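Local coordinates for uncharacterized protein (Kutzneria albida DSM 43870, PDB 5M6Q) that is a microbial transglutaminase that probably cross-links proteins by joining glutamine side chains to amines, at residues A[51-56]-A[60-65]; A[72-77]-A[176-181]; A[78-83]-A[217-222]; A[111-116]-A[120-125]. All blocks are in the same frame, centred on the assembly; numbering follows the deposited sequence.

Overall arrangement
Interactions 2, 3 and 4 reach the same antiparallel sheet, and interaction 1 lies against it. Interactions 2 and 3 follow each other along helix 70-84, with centres about 8 Å apart. They tie this helix to strands 174-179 and 214-223. Interaction 4 lies about 8 Å from interaction 3, centre to centre, and involves the neighbouring strand 122-131. Ala-222 N is 2.7 Å from Lys-123 O, a probable hydrogen bond. Interaction 1 has its centre about 12 Å from that of interaction 3. Its second segment reaches strand 214-223 through Leu-65 O and Val-219 N, 2.8 Å apart, a probable hydrogen bond. Helix 47-53 begins just after Cys-45, which carries a hydroxyethylthio group in this entry.

Interaction 1 (A[51-56]-A[60-65]); sequences VNLNRE and NPPLNL
Leu-53 meets two consecutive prolines, Pro-61 and Pro-62, through a single methyl group. Its CD1 lies 4.0 Å from Pro-62 CD, the methyl end-on to the CD corner of the proline ring. The same CD1 lies 4.2 Å from Pro-61 CB, and here the side chains cross at about a right angle. Leu-53 CG stands anti to the carbonyl carbon (chi1 -67°), which carries the branch out from the end of the helix toward the prolines. The other methyl, CD2, turns to Trp-177 of strand 174-179, 3.9 Å from its CZ3. Leu-53 is therefore held between the loop and the sheet. This is the close part of the contact, and it is wholly apolar.

The rest is looser. Arg-55 points toward the loop, but Arg-55 NH1 stays 4.8 Å from Pro-62 CG. The guanidinium is held elsewhere, by a salt bridge from NH2 to Asp-57 and a hydrogen bond from NH1 to Phe-221 O. Glu-56 is exposed to solvent. Asn-54 has a positive phi (65°) and turns the chain out of helix 47-53. This is a helix-to-strand connection, in which a proline-bearing loop leads from helix 47-53 into the short edge strand 66-67, within the microbial transglutaminase fold of the papain-like clan.

Interaction 2 (A[72-77]-A[176-181]); sequences TAEAVQ and GWFDQD
Gln-77 and Gln-180 pair their side-chain amides through two mutual hydrogen bonds. Gln-77 NE2 donates to Gln-180 OE1 at 2.8 Å. Gln-180 NE2 donates back to Gln-77 OE1 at 3.0 Å, with an N-H...O angle of 169°. Each donor lies in the carbonyl plane, on a lone pair, and the amide planes are only 10° apart. The pair of hydrogen bonds fixes the flip of both amides. Gln-77 NE2 also donates to Ala-124 O of strand 122-131. Gln-77 reaches this far because its chain is extended, with CG anti to the backbone N (chi1 -179°). A leucine in its place would probably leave the Gln-180 amide without its mate and held there mainly by a water, and Ala-124 O without this donor.

That water extends the polar network. It donates to Glu-74 OE2 at 2.7 Å and accepts from Gln-180 NE2 at 2.9 Å.

Packing lies beyond. Glu-74 OE2 comes in plane to the edge of the Phe-178 ring, 3.7 Å from CE2. Gln-180 CG sits over the ring centre, 3.4 Å above the plane. Trp-185 also stacks with this ring. At the last residue of the strand, Asp-179 OD1 accepts from Asp-181 N. The glutamine pair, the water and Glu-74 attach helix 70-84 to the end of strand 174-179, where an Asx turn opens the beta hairpin to strand 184-188.

Interaction 3 (A[78-83]-A[217-222]); sequences AALNKI and FTVAFA
Leu-80 carries this contact from the helix side and meets both Val-219 and Phe-221 of strand 214-223. Its CG lies beside the backbone N (chi1 -71°), and this aims the branch at the strand, CD1 to Val-219 and CD2 to the Phe-221 ring. CD1 touches Val-219 CG1 at 3.8 Å. The Phe-221 ring approaches obliquely with its far corner, so that CZ lies 4.0 Å from Leu-80 CB and 4.1 Å from CD2. Tyr-93 of helix 90-99 touches both Leu-80 and Phe-221, and Leu-103 adds to the packing on Leu-80.

One residue on, Asn-81 OD1 stays 5.2 Å from Phe-221 CE1. That OD1 accepts a hydrogen bond from Ala-124 N on the adjoining strand 122-131. A polar link thus borders the apolar patch. Lys-82 lies on the exposed side of the helix. Ile-83 is buried too, but packs on Tyr-93, Ala-96 and Leu-103 instead of on the strand.

The three residues that touch are all buried, and the two segments bury 160 Å² in all, mostly on these three. Helix and strand are therefore joined here by burial of apolar surface, while the hydrogen bond of Asn-81 goes to the neighbouring strand.

Interaction 4 (A[111-116]-A[120-125]); sequences KALPSW and AKLKAS
Two leucine torsions bring Leu-113 and Leu-122 together. Leu-113 CG extends opposite its own backbone N (chi1 -176°), and a chi2 of 81° then bends CD1 to the strand. Leu-122 CG stands anti to its carbonyl carbon (chi1 -66°), which sends both methyls toward the loop. The CD1 atoms of Leu-113 and Leu-122 meet at 3.8 Å, with the side chains crossing at about a right angle. Pro-114 points the CG corner of its ring at the fork of Leu-122. Its CG touches CD2 of Leu-122 at 4.0 Å and is equally near CD1. Its CD lies 4.1 Å from that same CD1. The Leu-122 fork is thus met by a methyl and by a proline ring.

Phe-221 of strand 214-223 packs on both Pro-114 and Leu-122. Leu-113 also touches Pro-90 and Tyr-93 of helix 90-99. Ser-115 points away from the strand, and it and Trp-116 are exposed.

The contact joins the loop after helix 109-112 to the start of strand 122-131. The chain folds back on itself through an apolar cluster before entering the antiparallel sheet, beside strand 214-223, in the microbial transglutaminase fold.

Interaction 1 (A[51-56]-A[60-65])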
loop_
_atom_site.group_PDB
_atom_site.type_symbol
_atom_site.label_atom_id
_atom_site.label_comp_id
_atom_site.label_asym_id
_atom_site.label_seq_id
_atom_site.Cartn_x
_atom_site.Cartn_y
_atom_site.Cartn_z
ATOM N N VAL A 51 7.884 5.272 -2.753
ATOM C CA VAL A 51 8.209 6.019 -3.955
ATOM C C VAL A 51 6.964 6.193 -4.833
ATOM O O VAL A 51 6.729 7.265 -5.383
ATOM C CB VAL A 51 9.345 5.355 -4.712
ATOM C CG1 VAL A 51 9.484 5.959 -6.114
ATOM C CG2 VAL A 51 10.645 5.538 -3.916
ATOM N N ASN A 52 6.138 5.167 -4.930
ATOM C CA ASN A 52 4.961 5.277 -5.786
ATOM C C ASN A 52 3.854 6.188 -5.231
ATOM O O ASN A 52 3.062 6.716 -5.996
ATOM C CB ASN A 52 4.397 3.889 -6.083
ATOM C CG ASN A 52 5.235 3.130 -7.100
ATOM O OD1 ASN A 52 6.025 3.720 -7.834
ATOM N ND2 ASN A 52 5.071 1.815 -7.139
ATOM N N LEU A 53 3.791 6.380 -3.920
ATOM C CA LEU A 53 2.838 7.340 -3.376
ATOM C C LEU A 53 3.223 8.780 -3.718
ATOM O O LEU A 53 2.356 9.640 -3.785
ATOM C CB LEU A 53 2.707 7.178 -1.869
ATOM C CG LEU A 53 2.066 5.852 -1.481
ATOM C CD1 LEU A 53 2.292 5.571 -0.018
ATOM C CD2 LEU A 53 0.571 5.892 -1.800
ATOM N N ASN A 54 4.515 9.032 -3.937
ATOM C CA ASN A 54 4.966 10.313 -4.497
ATOM C C ASN A 54 4.657 11.443 -3.521
ATOM O O ASN A 54 4.303 12.546 -3.911
ATOM C CB ASN A 54 4.308 10.577 -5.864
ATOM C CG ASN A 54 4.952 11.749 -6.620
ATOM O OD1 ASN A 54 6.087 12.124 -6.343
ATOM N ND2 ASN A 54 4.225 12.315 -7.576
ATOM N N ARG A 55 4.795 11.142 -2.239
ATOM C CA ARG A 55 4.401 12.065 -1.191
ATOM C C ARG A 55 5.506 12.323 -0.197
ATOM O O ARG A 55 5.830 11.463 0.630
ATOM C CB ARG A 55 3.183 11.526 -0.469
ATOM C CG ARG A 55 1.927 11.882 -1.193
ATOM C CD ARG A 55 0.755 11.342 -0.467
ATOM N NE ARG A 55 0.699 11.785 0.919
ATOM C CZ ARG A 55 -0.198 11.332 1.784
ATOM N NH1 ARG A 55 -1.088 10.433 1.376
ATOM N NH2 ARG A 55 -0.208 11.765 3.037
ATOM N N GLU A 56 6.055 13.531 -0.260
ATOM C CA GLU A 56 7.206 13.879 0.557
ATOM C C GLU A 56 6.875 13.919 2.039
ATOM O O GLU A 56 7.771 13.845 2.870
ATOM C CB GLU A 56 7.772 15.220 0.114
ATOM C CG GLU A 56 6.808 16.367 0.280
ATOM C CD GLU A 56 7.410 17.677 -0.177
ATOM O OE1 GLU A 56 8.400 18.129 0.448
ATOM O OE2 GLU A 56 6.906 18.228 -1.180
ATOM N N ASN A 60 6.789 6.459 5.890
ATOM C CA ASN A 60 6.193 5.132 5.799
ATOM C C ASN A 60 4.830 5.203 5.123
ATOM O O ASN A 60 4.145 6.215 5.194
ATOM C CB ASN A 60 6.056 4.497 7.182
ATOM C CG ASN A 60 7.378 4.417 7.912
ATOM O OD1 ASN A 60 8.404 4.101 7.316
ATOM N ND2 ASN A 60 7.364 4.722 9.207
ATOM N N PRO A 61 4.436 4.124 4.438
ATOM C CA PRO A 61 3.100 4.122 3.837
ATOM C C PRO A 61 2.029 4.131 4.930
ATOM O O PRO A 61 2.100 3.337 5.860
ATOM C CB PRO A 61 3.075 2.816 3.024
ATOM C CG PRO A 61 4.512 2.447 2.835
ATOM C CD PRO A 61 5.207 2.921 4.084
ATOM N N PRO A 62 1.045 5.021 4.820
ATOM C CA PRO A 62 0.055 5.158 5.897
ATOM C C PRO A 62 -0.907 3.981 5.949
ATOM O O PRO A 62 -1.342 3.506 4.900
ATOM C CB PRO A 62 -0.680 6.447 5.530
ATOM C CG PRO A 62 -0.614 6.480 4.030
ATOM C CD PRO A 62 0.685 5.804 3.626
ATOM N N LEU A 63 -1.249 3.528 7.154
ATOM C CA LEU A 63 -2.024 2.302 7.310
ATOM C C LEU A 63 -3.452 2.583 7.757
ATOM O O LEU A 63 -4.181 1.662 8.116
ATOM C CB LEU A 63 -1.330 1.369 8.304
ATOM C CG LEU A 63 0.098 1.007 7.881
ATOM C CD1 LEU A 63 0.771 0.078 8.898
ATOM C CD2 LEU A 63 0.110 0.350 6.500
ATOM N N ASN A 64 -3.832 3.860 7.697
ATOM C CA ASN A 64 -5.129 4.365 8.171
ATOM C C ASN A 64 -6.333 3.597 7.646
ATOM O O ASN A 64 -7.311 3.384 8.357
ATOM C CB ASN A 64 -5.317 5.838 7.755
ATOM C CG ASN A 64 -4.165 6.717 8.159
ATOM O OD1 ASN A 64 -3.618 7.457 7.337
ATOM N ND2 ASN A 64 -3.798 6.664 9.434
ATOM N N LEU A 65 -6.274 3.264 6.364
ATOM C CA LEU A 65 -7.399 2.681 5.647
ATOM C C LEU A 65 -6.993 1.309 5.153
ATOM O O LEU A 65 -6.696 1.134 3.967
ATOM C CB LEU A 65 -7.829 3.567 4.472
ATOM C CG LEU A 65 -8.348 4.984 4.745
ATOM C CD1 LEU A 65 -8.734 5.639 3.422
ATOM C CD2 LEU A 65 -9.535 5.022 5.750
#

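Interaction 2 (A[72-77]-A[176-181])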
loop_
_atom_site.group_PDB
_atom_site.type_symbol
_atom_site.label_atom_id
_atom_site.label_comp_id
_atom_site.label_asym_id
_atom_site.label_seq_id
_atom_site.Cartn_x
_atom_site.Cartn_y
_atom_site.Cartn_z
ATOM N N THR A 72 -12.738 -4.923 -0.932
ATOM C CA THR A 72 -13.132 -3.785 -0.113
ATOM C C THR A 72 -12.239 -2.590 -0.403
ATOM O O THR A 72 -12.726 -1.468 -0.515
ATOM C CB THR A 72 -13.065 -4.099 1.379
ATOM O OG1 THR A 72 -13.806 -5.294 1.666
ATOM C CG2 THR A 72 -13.627 -2.932 2.192
ATOM N N ALA A 73 -10.931 -2.826 -0.492
ATOM C CA ALA A 73 -9.995 -1.751 -0.785
ATOM C C ALA A 73 -10.318 -1.132 -2.136
ATOM O O ALA A 73 -10.206 0.076 -2.325
ATOM C CB ALA A 73 -8.554 -2.256 -0.768
ATOM N N GLU A 74 -10.710 -1.971 -3.087
ATOM C CA GLU A 74 -11.057 -1.450 -4.400
ATOM C C GLU A 74 -12.319 -0.585 -4.350
ATOM O O GLU A 74 -12.417 0.416 -5.068
ATOM C CB GLU A 74 -11.208 -2.604 -5.393
ATOM C CG GLU A 74 -9.843 -3.176 -5.753
ATOM C CD GLU A 74 -9.923 -4.471 -6.521
ATOM O OE1 GLU A 74 -10.685 -5.368 -6.096
ATOM O OE2 GLU A 74 -9.216 -4.579 -7.546
ATOM N N ALA A 75 -13.271 -0.949 -3.499
ATOM C CA ALA A 75 -14.497 -0.156 -3.385
ATOM C C ALA A 75 -14.196 1.187 -2.719
ATOM O O ALA A 75 -14.759 2.219 -3.066
ATOM C CB ALA A 75 -15.565 -0.911 -2.599
ATOM N N VAL A 76 -13.291 1.162 -1.759
ATOM C CA VAL A 76 -12.941 2.359 -1.020
ATOM C C VAL A 76 -12.121 3.278 -1.926
ATOM O O VAL A 76 -12.314 4.491 -1.945
ATOM C CB VAL A 76 -12.209 1.986 0.281
ATOM C CG1 VAL A 76 -11.524 3.212 0.894
ATOM C CG2 VAL A 76 -13.235 1.371 1.274
ATOM N N GLN A 77 -11.243 2.684 -2.725
ATOM C CA GLN A 77 -10.491 3.429 -3.731
ATOM C C GLN A 77 -11.430 4.152 -4.688
ATOM O O GLN A 77 -11.274 5.348 -4.934
ATOM C CB GLN A 77 -9.564 2.491 -4.521
ATOM C CG GLN A 77 -8.724 3.201 -5.578
ATOM C CD GLN A 77 -8.006 2.232 -6.504
ATOM O OE1 GLN A 77 -8.527 1.156 -6.830
ATOM N NE2 GLN A 77 -6.797 2.601 -6.924
ATOM N N GLY A 176 3.398 -4.611 -1.028
ATOM C CA GLY A 176 3.213 -4.813 -2.450
ATOM C C GLY A 176 2.368 -3.714 -3.062
ATOM O O GLY A 176 1.218 -3.521 -2.692
ATOM N N TRP A 177 2.953 -2.996 -4.010
ATOM C CA TRP A 177 2.262 -1.927 -4.693
ATOM C C TRP A 177 1.352 -2.493 -5.765
ATOM O O TRP A 177 1.794 -3.284 -6.606
ATOM C CB TRP A 177 3.261 -0.965 -5.316
ATOM C CG TRP A 177 2.580 0.055 -6.161
ATOM C CD1 TRP A 177 2.381 0.013 -7.510
ATOM C CD2 TRP A 177 1.981 1.265 -5.705
ATOM N NE1 TRP A 177 1.698 1.129 -7.923
ATOM C CE2 TRP A 177 1.445 1.918 -6.835
ATOM C CE3 TRP A 177 1.854 1.867 -4.456
ATOM C CZ2 TRP A 177 0.803 3.143 -6.751
ATOM C CZ3 TRP A 177 1.212 3.094 -4.377
ATOM C CH2 TRP A 177 0.702 3.716 -5.519
ATOM N N PHE A 178 0.084 -2.110 -5.730
ATOM C CA PHE A 178 -0.878 -2.629 -6.697
ATOM C C PHE A 178 -0.802 -1.884 -8.023
ATOM O O PHE A 178 -1.228 -0.738 -8.123
ATOM C CB PHE A 178 -2.309 -2.532 -6.152
ATOM C CG PHE A 178 -3.310 -3.351 -6.910
ATOM C CD1 PHE A 178 -2.898 -4.292 -7.867
ATOM C CD2 PHE A 178 -4.669 -3.203 -6.657
ATOM C CE1 PHE A 178 -3.827 -5.062 -8.560
ATOM C CE2 PHE A 178 -5.614 -3.974 -7.343
ATOM C CZ PHE A 178 -5.187 -4.910 -8.295
ATOM N N ASP A 179 -0.280 -2.555 -9.042
ATOM C CA ASP A 179 -0.225 -1.995 -10.386
ATOM C C ASP A 179 -1.492 -2.438 -11.104
ATOM O O ASP A 179 -1.600 -3.580 -11.538
ATOM C CB ASP A 179 1.039 -2.477 -11.107
ATOM C CG ASP A 179 1.102 -2.078 -12.599
ATOM O OD1 ASP A 179 0.086 -1.692 -13.226
ATOM O OD2 ASP A 179 2.210 -2.186 -13.163
ATOM N N GLN A 180 -2.440 -1.525 -11.228
ATOM C CA GLN A 180 -3.746 -1.877 -11.750
ATOM C C GLN A 180 -3.806 -1.781 -13.277
ATOM O O GLN A 180 -4.843 -2.042 -13.868
ATOM C CB GLN A 180 -4.811 -1.007 -11.093
ATOM C CG GLN A 180 -4.962 -1.371 -9.613
ATOM C CD GLN A 180 -5.814 -0.398 -8.812
ATOM O OE1 GLN A 180 -5.327 0.628 -8.339
ATOM N NE2 GLN A 180 -7.077 -0.751 -8.605
ATOM N N ASP A 181 -2.692 -1.432 -13.914
ATOM C CA ASP A 181 -2.614 -1.545 -15.365
ATOM C C ASP A 181 -2.450 -3.014 -15.751
ATOM O O ASP A 181 -3.118 -3.507 -16.670
ATOM C CB ASP A 181 -1.457 -0.730 -15.928
ATOM C CG ASP A 181 -1.652 0.759 -15.764
ATOM O OD1 ASP A 181 -2.818 1.206 -15.742
ATOM O OD2 ASP A 181 -0.633 1.482 -15.670
HETATM O O HOH W 1 -8.262 -3.236 -9.651
#

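Interaction 3 (A[78-83]-A[217-222])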
loop_
_atom_site.group_PDB
_atom_site.type_symbol
_atom_site.label_atom_id
_atom_site.label_comp_id
_atom_site.label_asym_id
_atom_site.label_seq_id
_atom_site.Cartn_x
_atom_site.Cartn_y
_atom_site.Cartn_z
ATOM N N ALA A 78 -12.411 3.436 -5.226
ATOM C CA ALA A 78 -13.324 4.070 -6.182
ATOM C C ALA A 78 -14.127 5.184 -5.508
ATOM O O ALA A 78 -14.332 6.242 -6.091
ATOM C CB ALA A 78 -14.253 3.052 -6.809
ATOM N N ALA A 79 -14.559 4.957 -4.277
ATOM C CA ALA A 79 -15.344 5.958 -3.572
ATOM C C ALA A 79 -14.516 7.237 -3.353
ATOM O O ALA A 79 -14.992 8.347 -3.599
ATOM C CB ALA A 79 -15.851 5.400 -2.251
ATOM N N LEU A 80 -13.277 7.073 -2.898
ATOM C CA LEU A 80 -12.402 8.208 -2.656
ATOM C C LEU A 80 -12.022 8.945 -3.935
ATOM O O LEU A 80 -11.996 10.178 -3.953
ATOM C CB LEU A 80 -11.135 7.767 -1.934
ATOM C CG LEU A 80 -11.308 7.354 -0.479
ATOM C CD1 LEU A 80 -10.005 6.746 -0.012
ATOM C CD2 LEU A 80 -11.715 8.540 0.395
ATOM N N ASN A 81 -11.700 8.204 -4.993
ATOM C CA ASN A 81 -11.393 8.829 -6.276
ATOM C C ASN A 81 -12.585 9.644 -6.783
ATOM O O ASN A 81 -12.418 10.730 -7.333
ATOM C CB ASN A 81 -10.987 7.780 -7.320
ATOM C CG ASN A 81 -9.518 7.403 -7.228
ATOM O OD1 ASN A 81 -8.699 8.150 -6.685
ATOM N ND2 ASN A 81 -9.180 6.236 -7.754
ATOM N N LYS A 82 -13.787 9.130 -6.582
ATOM C CA LYS A 82 -14.984 9.848 -6.991
ATOM C C LYS A 82 -15.098 11.203 -6.256
ATOM O O LYS A 82 -15.404 12.225 -6.868
ATOM C CB LYS A 82 -16.215 8.979 -6.749
ATOM C CG LYS A 82 -17.525 9.538 -7.282
ATOM C CD LYS A 82 -18.625 8.480 -7.162
ATOM C CE LYS A 82 -19.948 8.925 -7.789
ATOM N NZ LYS A 82 -20.721 9.834 -6.895
ATOM N N ILE A 83 -14.808 11.220 -4.960
ATOM C CA ILE A 83 -14.847 12.479 -4.215
ATOM C C ILE A 83 -13.718 13.451 -4.600
ATOM O O ILE A 83 -13.990 14.623 -4.841
ATOM C CB ILE A 83 -14.828 12.235 -2.713
ATOM C CG1 ILE A 83 -16.145 11.582 -2.278
ATOM C CG2 ILE A 83 -14.596 13.565 -1.978
ATOM C CD1 ILE A 83 -16.171 11.141 -0.830
ATOM N N PHE A 217 -5.144 -4.988 2.762
ATOM C CA PHE A 217 -5.131 -4.221 1.545
ATOM C C PHE A 217 -5.496 -2.800 1.928
ATOM O O PHE A 217 -6.546 -2.551 2.521
ATOM C CB PHE A 217 -6.101 -4.814 0.525
ATOM C CG PHE A 217 -5.734 -6.202 0.109
ATOM C CD1 PHE A 217 -4.904 -6.409 -0.981
ATOM C CD2 PHE A 217 -6.161 -7.290 0.843
ATOM C CE1 PHE A 217 -4.547 -7.681 -1.348
ATOM C CE2 PHE A 217 -5.804 -8.565 0.478
ATOM C CZ PHE A 217 -4.998 -8.759 -0.612
ATOM N N THR A 218 -4.620 -1.879 1.567
ATOM C CA THR A 218 -4.618 -0.549 2.146
ATOM C C THR A 218 -4.790 0.482 1.068
ATOM O O THR A 218 -4.204 0.384 -0.008
ATOM C CB THR A 218 -3.307 -0.294 2.925
ATOM O OG1 THR A 218 -3.189 -1.277 3.957
ATOM C CG2 THR A 218 -3.283 1.110 3.542
ATOM N N VAL A 219 -5.626 1.462 1.357
ATOM C CA VAL A 219 -5.886 2.546 0.435
ATOM C C VAL A 219 -5.210 3.780 0.973
ATOM O O VAL A 219 -5.344 4.094 2.155
ATOM C CB VAL A 219 -7.398 2.773 0.260
ATOM C CG1 VAL A 219 -7.645 3.855 -0.782
ATOM C CG2 VAL A 219 -8.091 1.485 -0.109
ATOM N N ALA A 220 -4.486 4.482 0.114
ATOM C CA ALA A 220 -3.816 5.712 0.511
ATOM C C ALA A 220 -3.805 6.667 -0.664
ATOM O O ALA A 220 -3.890 6.246 -1.825
ATOM C CB ALA A 220 -2.382 5.432 0.988
ATOM N N PHE A 221 -3.702 7.956 -0.376
ATOM C CA PHE A 221 -3.621 8.936 -1.436
ATOM C C PHE A 221 -2.215 9.030 -1.971
ATOM O O PHE A 221 -1.248 9.134 -1.226
ATOM C CB PHE A 221 -4.124 10.303 -0.957
ATOM C CG PHE A 221 -5.618 10.386 -0.927
ATOM C CD1 PHE A 221 -6.336 10.332 -2.106
ATOM C CD2 PHE A 221 -6.307 10.462 0.273
ATOM C CE1 PHE A 221 -7.705 10.388 -2.100
ATOM C CE2 PHE A 221 -7.685 10.525 0.288
ATOM C CZ PHE A 221 -8.388 10.479 -0.902
ATOM N N ALA A 222 -2.114 8.932 -3.282
ATOM C CA ALA A 222 -0.859 9.170 -3.965
ATOM C C ALA A 222 -0.961 10.525 -4.653
ATOM O O ALA A 222 -2.051 10.987 -4.981
ATOM C CB ALA A 222 -0.557 8.060 -4.974
#

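Interaction 4 (A[111-116]-A[120-125])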
loop_
_atom_site.group_PDB
_atom_site.type_symbol
_atom_site.label_atom_id
_atom_site.label_comp_id
_atom_site.label_asym_id
_atom_site.label_seq_id
_atom_site.Cartn_x
_atom_site.Cartn_y
_atom_site.Cartn_z
ATOM N N LYS A 111 -8.574 11.706 8.251
ATOM C CA LYS A 111 -7.134 11.750 8.474
ATOM C C LYS A 111 -6.326 11.350 7.223
ATOM O O LYS A 111 -5.185 11.792 7.039
ATOM C CB LYS A 111 -6.783 10.833 9.651
ATOM C CG LYS A 111 -5.377 11.007 10.203
ATOM C CD LYS A 111 -4.811 9.700 10.780
ATOM C CE LYS A 111 -5.454 9.325 12.107
ATOM N NZ LYS A 111 -4.754 8.178 12.780
ATOM N N ALA A 112 -6.918 10.514 6.365
ATOM C CA ALA A 112 -6.205 9.963 5.211
ATOM C C ALA A 112 -5.867 11.029 4.179
ATOM O O ALA A 112 -4.894 10.891 3.452
ATOM C CB ALA A 112 -7.015 8.850 4.563
ATOM N N LEU A 113 -6.662 12.094 4.118
ATOM C CA LEU A 113 -6.371 13.189 3.200
ATOM C C LEU A 113 -5.164 14.028 3.627
ATOM O O LEU A 113 -5.110 14.520 4.753
ATOM C CB LEU A 113 -7.587 14.103 3.069
ATOM C CG LEU A 113 -7.493 15.249 2.064
ATOM C CD1 LEU A 113 -7.777 14.758 0.653
ATOM C CD2 LEU A 113 -8.460 16.356 2.469
ATOM N N PRO A 114 -4.185 14.200 2.725
ATOM C CA PRO A 114 -3.142 15.189 3.020
ATOM C C PRO A 114 -3.596 16.612 2.684
ATOM O O PRO A 114 -3.614 16.977 1.518
ATOM C CB PRO A 114 -1.978 14.752 2.130
ATOM C CG PRO A 114 -2.637 14.040 0.978
ATOM C CD PRO A 114 -3.865 13.381 1.539
ATOM N N SER A 115 -3.945 17.395 3.701
ATOM C CA SER A 115 -4.472 18.758 3.521
ATOM C C SER A 115 -3.623 19.699 2.660
ATOM O O SER A 115 -4.165 20.561 1.974
ATOM C CB SER A 115 -4.680 19.413 4.887
ATOM O OG SER A 115 -5.483 18.583 5.702
ATOM N N TRP A 116 -2.306 19.540 2.686
ATOM C CA TRP A 116 -1.429 20.474 1.978
ATOM C C TRP A 116 -1.286 20.178 0.473
ATOM O O TRP A 116 -0.718 20.984 -0.265
ATOM C CB TRP A 116 -0.052 20.477 2.626
ATOM C CG TRP A 116 0.652 19.191 2.438
ATOM C CD1 TRP A 116 0.524 18.066 3.198
ATOM C CD2 TRP A 116 1.589 18.878 1.405
ATOM N NE1 TRP A 116 1.332 17.069 2.706
ATOM C CE2 TRP A 116 1.996 17.541 1.603
ATOM C CE3 TRP A 116 2.126 19.596 0.331
ATOM C CZ2 TRP A 116 2.919 16.911 0.768
ATOM C CZ3 TRP A 116 3.043 18.972 -0.495
ATOM C CH2 TRP A 116 3.428 17.641 -0.276
ATOM N N ALA A 120 -7.064 18.035 -6.508
ATOM C CA ALA A 120 -6.987 17.750 -7.939
ATOM C C ALA A 120 -5.707 16.982 -8.306
ATOM O O ALA A 120 -5.630 16.361 -9.371
ATOM C CB ALA A 120 -7.067 19.028 -8.730
ATOM N N LYS A 121 -4.706 17.030 -7.427
ATOM C CA LYS A 121 -3.447 16.324 -7.643
ATOM C C LYS A 121 -3.399 14.950 -6.948
ATOM O O LYS A 121 -2.344 14.338 -6.867
ATOM C CB LYS A 121 -2.279 17.171 -7.140
ATOM C CG LYS A 121 -2.114 18.539 -7.801
ATOM C CD LYS A 121 -0.980 19.308 -7.121
ATOM C CE LYS A 121 -0.666 20.640 -7.809
ATOM N NZ LYS A 121 0.404 21.374 -7.061
ATOM N N LEU A 122 -4.523 14.476 -6.422
ATOM C CA LEU A 122 -4.493 13.238 -5.649
ATOM C C LEU A 122 -5.207 12.102 -6.343
ATOM O O LEU A 122 -6.142 12.316 -7.117
ATOM C CB LEU A 122 -5.116 13.448 -4.263
ATOM C CG LEU A 122 -4.343 14.396 -3.347
ATOM C CD1 LEU A 122 -5.149 14.661 -2.108
ATOM C CD2 LEU A 122 -2.942 13.844 -2.995
ATOM N N LYS A 123 -4.757 10.885 -6.059
ATOM C CA LYS A 123 -5.491 9.698 -6.458
ATOM C C LYS A 123 -5.378 8.657 -5.352
ATOM O O LYS A 123 -4.330 8.523 -4.716
ATOM C CB LYS A 123 -4.957 9.135 -7.774
ATOM C CG LYS A 123 -3.479 8.841 -7.730
ATOM C CD LYS A 123 -3.066 7.820 -8.765
ATOM C CE LYS A 123 -1.543 7.800 -8.925
ATOM N NZ LYS A 123 -1.101 6.692 -9.826
ATOM N N ALA A 124 -6.461 7.928 -5.121
ATOM C CA ALA A 124 -6.436 6.821 -4.181
ATOM C C ALA A 124 -5.725 5.624 -4.815
ATOM O O ALA A 124 -6.041 5.231 -5.933
ATOM C CB ALA A 124 -7.839 6.459 -3.758
ATOM N N SER A 125 -4.752 5.066 -4.103
ATOM C CA SER A 125 -3.965 3.951 -4.602
ATOM C C SER A 125 -4.009 2.821 -3.594
ATOM O O SER A 125 -4.409 3.036 -2.462
ATOM C CB SER A 125 -2.529 4.383 -4.869
ATOM O OG SER A 125 -2.500 5.322 -5.925
#